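Local coordinates for protein alternansucrase (PDB 6HVG) that belongs to glycoside hydrolase family 70, pairing a TIM-barrel-type catalytic region with choline-binding-type repeats and carrying a calcium ion, at residues 407-412 with 1268-1273. Sequence-based numbering, arbitrary orientation.
Sequences DGYLTA and NQYFNI
Asn1272 lays its amide nitrogen over the middle of the Tyr409 ring: ND2 sits 3.3 Å above the ring plane, over its centre, and the amide and ring planes stand 82° apart, consistent with a weak N-H to pi contact. The Asn1272 side chain reaches the ring because chi1 (-156°) sends CG to the side opposite its own N. Tyr1270 comes in at the edge of the same ring, its CB 3.7 Å from CE1 of Tyr409. The backbones share one direct hydrogen bond, from N of Ile1273 to O of Gly408 (3.2 Å), bent to 142° at the hydrogen. One water ties the loops together again, accepting from N of Leu410 at 3.1 Å and donating to O of Phe1271 at 2.6 Å. Next to it the packing turns apolar, with CD1 of Leu410 reaching CB of Phe1271 at 3.9 Å. Further out, the Phe1271 ring lies nearly parallel to Phe1280 and about perpendicular to Trp443, while Tyr409 rests on Leu1191 and Val1169 of the antiparallel sheet. Asn1272 OD1 accepts from Ala1274 N, which fits OD1 being the oxygen and probably helps to keep ND2 turned to the ring. Joining loops over 850 residues apart suits the U-shaped course of family 70 enzymes, in which most domains are built from two separate stretches of chain. In this largely buried seam the polar atoms are paired off: Gly408 O by Ile1273 N, Leu410 N and Phe1271 O by the water, and Tyr409 OH by Arg543 O.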
loop_
_atom_site.group_PDB
_atom_site.type_symbol
_atom_site.label_atom_id
_atom_site.label_comp_id
_atom_site.label_asym_id
_atom_site.label_seq_id
_atom_site.Cartn_x
_atom_site.Cartn_y
_atom_site.Cartn_z
ATOM N N ASP A 407 -3.454 -20.168 25.127
ATOM C CA ASP A 407 -4.055 -19.517 26.321
ATOM C C ASP A 407 -5.340 -20.164 26.792
ATOM O O ASP A 407 -6.251 -19.481 27.265
ATOM C CB ASP A 407 -4.265 -18.003 26.100
ATOM C CG ASP A 407 -2.957 -17.233 26.042
ATOM O OD1 ASP A 407 -1.904 -17.815 26.388
ATOM O OD2 ASP A 407 -2.984 -16.045 25.654
ATOM N N GLY A 408 -5.391 -21.486 26.671
ATOM C CA GLY A 408 -6.564 -22.251 27.078
ATOM C C GLY A 408 -7.591 -22.509 25.994
ATOM O O GLY A 408 -8.349 -23.469 26.069
ATOM N N TYR A 409 -7.635 -21.644 24.993
ATOM C CA TYR A 409 -8.613 -21.771 23.934
ATOM C C TYR A 409 -8.191 -22.837 22.934
ATOM O O TYR A 409 -7.016 -23.212 22.902
ATOM C CB TYR A 409 -8.768 -20.447 23.230
ATOM C CG TYR A 409 -9.377 -19.404 24.099
ATOM C CD1 TYR A 409 -10.747 -19.264 24.194
ATOM C CD2 TYR A 409 -8.588 -18.571 24.853
ATOM C CE1 TYR A 409 -11.314 -18.311 25.007
ATOM C CE2 TYR A 409 -9.148 -17.602 25.667
ATOM C CZ TYR A 409 -10.513 -17.480 25.735
ATOM O OH TYR A 409 -11.080 -16.516 26.531
ATOM N N LEU A 410 -9.156 -23.325 22.150
ATOM C CA LEU A 410 -8.899 -24.341 21.151
ATOM C C LEU A 410 -8.929 -23.736 19.765
ATOM O O LEU A 410 -9.545 -22.716 19.562
ATOM C CB LEU A 410 -9.956 -25.443 21.218
ATOM C CG LEU A 410 -10.273 -26.066 22.573
ATOM C CD1 LEU A 410 -11.278 -27.172 22.378
ATOM C CD2 LEU A 410 -9.030 -26.599 23.257
ATOM N N THR A 411 -8.278 -24.393 18.812
ATOM C CA THR A 411 -8.223 -23.924 17.442
ATOM C C THR A 411 -8.696 -25.013 16.484
ATOM O O THR A 411 -8.776 -26.154 16.851
ATOM C CB THR A 411 -6.777 -23.432 17.060
ATOM O OG1 THR A 411 -5.819 -24.491 17.160
ATOM C CG2 THR A 411 -6.318 -22.306 17.977
ATOM N N ALA A 412 -8.980 -24.646 15.246
ATOM C CA ALA A 412 -9.452 -25.606 14.245
ATOM C C ALA A 412 -8.484 -26.799 14.049
ATOM O O ALA A 412 -8.915 -27.937 13.834
ATOM C CB ALA A 412 -9.690 -24.898 12.913
ATOM N N ASN A 1268 -22.608 -18.763 22.045
ATOM C CA ASN A 1268 -21.526 -17.848 21.661
ATOM C C ASN A 1268 -20.350 -17.813 22.636
ATOM O O ASN A 1268 -19.546 -16.920 22.573
ATOM C CB ASN A 1268 -22.064 -16.461 21.393
ATOM C CG ASN A 1268 -23.024 -16.436 20.214
ATOM O OD1 ASN A 1268 -22.640 -16.712 19.070
ATOM N ND2 ASN A 1268 -24.269 -16.053 20.482
ATOM N N GLN A 1269 -20.228 -18.829 23.485
ATOM C CA GLN A 1269 -19.115 -18.958 24.400
ATOM C C GLN A 1269 -17.995 -19.737 23.727
ATOM O O GLN A 1269 -18.251 -20.667 22.964
ATOM C CB GLN A 1269 -19.571 -19.678 25.670
ATOM C CG GLN A 1269 -18.518 -19.746 26.763
ATOM C CD GLN A 1269 -19.022 -20.440 27.997
ATOM O OE1 GLN A 1269 -20.162 -20.882 28.047
ATOM N NE2 GLN A 1269 -18.163 -20.559 28.998
ATOM N N TYR A 1270 -16.750 -19.347 23.999
ATOM C CA TYR A 1270 -15.600 -19.995 23.377
ATOM C C TYR A 1270 -15.152 -21.148 24.251
ATOM O O TYR A 1270 -15.236 -21.072 25.466
ATOM C CB TYR A 1270 -14.453 -19.000 23.181
ATOM C CG TYR A 1270 -14.627 -17.985 22.037
ATOM C CD1 TYR A 1270 -15.268 -16.769 22.246
ATOM C CD2 TYR A 1270 -14.125 -18.228 20.760
ATOM C CE1 TYR A 1270 -15.410 -15.841 21.231
ATOM C CE2 TYR A 1270 -14.276 -17.300 19.742
ATOM C CZ TYR A 1270 -14.906 -16.111 19.997
ATOM O OH TYR A 1270 -15.074 -15.205 18.992
ATOM N N PHE A 1271 -14.671 -22.221 23.654
ATOM C CA PHE A 1271 -14.215 -23.351 24.466
ATOM C C PHE A 1271 -12.941 -22.985 25.211
ATOM O O PHE A 1271 -12.083 -22.281 24.679
ATOM C CB PHE A 1271 -14.016 -24.617 23.604
ATOM C CG PHE A 1271 -15.243 -25.001 22.812
ATOM C CD1 PHE A 1271 -16.415 -25.329 23.474
ATOM C CD2 PHE A 1271 -15.243 -24.970 21.428
ATOM C CE1 PHE A 1271 -17.551 -25.640 22.773
ATOM C CE2 PHE A 1271 -16.385 -25.294 20.718
ATOM C CZ PHE A 1271 -17.535 -25.627 21.385
ATOM N N ASN A 1272 -12.824 -23.456 26.446
ATOM C CA ASN A 1272 -11.625 -23.227 27.243
ATOM C C ASN A 1272 -11.351 -24.348 28.239
ATOM O O ASN A 1272 -12.283 -24.964 28.760
ATOM C CB ASN A 1272 -11.719 -21.879 27.976
ATOM C CG ASN A 1272 -10.350 -21.317 28.337
ATOM O OD1 ASN A 1272 -9.793 -21.645 29.371
ATOM N ND2 ASN A 1272 -9.794 -20.492 27.463
ATOM N N ILE A 1273 -10.067 -24.580 28.518
ATOM C CA ILE A 1273 -9.630 -25.672 29.409
ATOM C C ILE A 1273 -8.516 -25.278 30.397
ATOM O O ILE A 1273 -7.871 -26.140 30.976
ATOM C CB ILE A 1273 -9.105 -26.852 28.578
ATOM C CG1 ILE A 1273 -8.148 -26.330 27.511
ATOM C CG2 ILE A 1273 -10.258 -27.630 27.955
ATOM C CD1 ILE A 1273 -7.013 -27.261 27.205
HETATM O O HOH W 1 -12.011 -22.072 22.099
#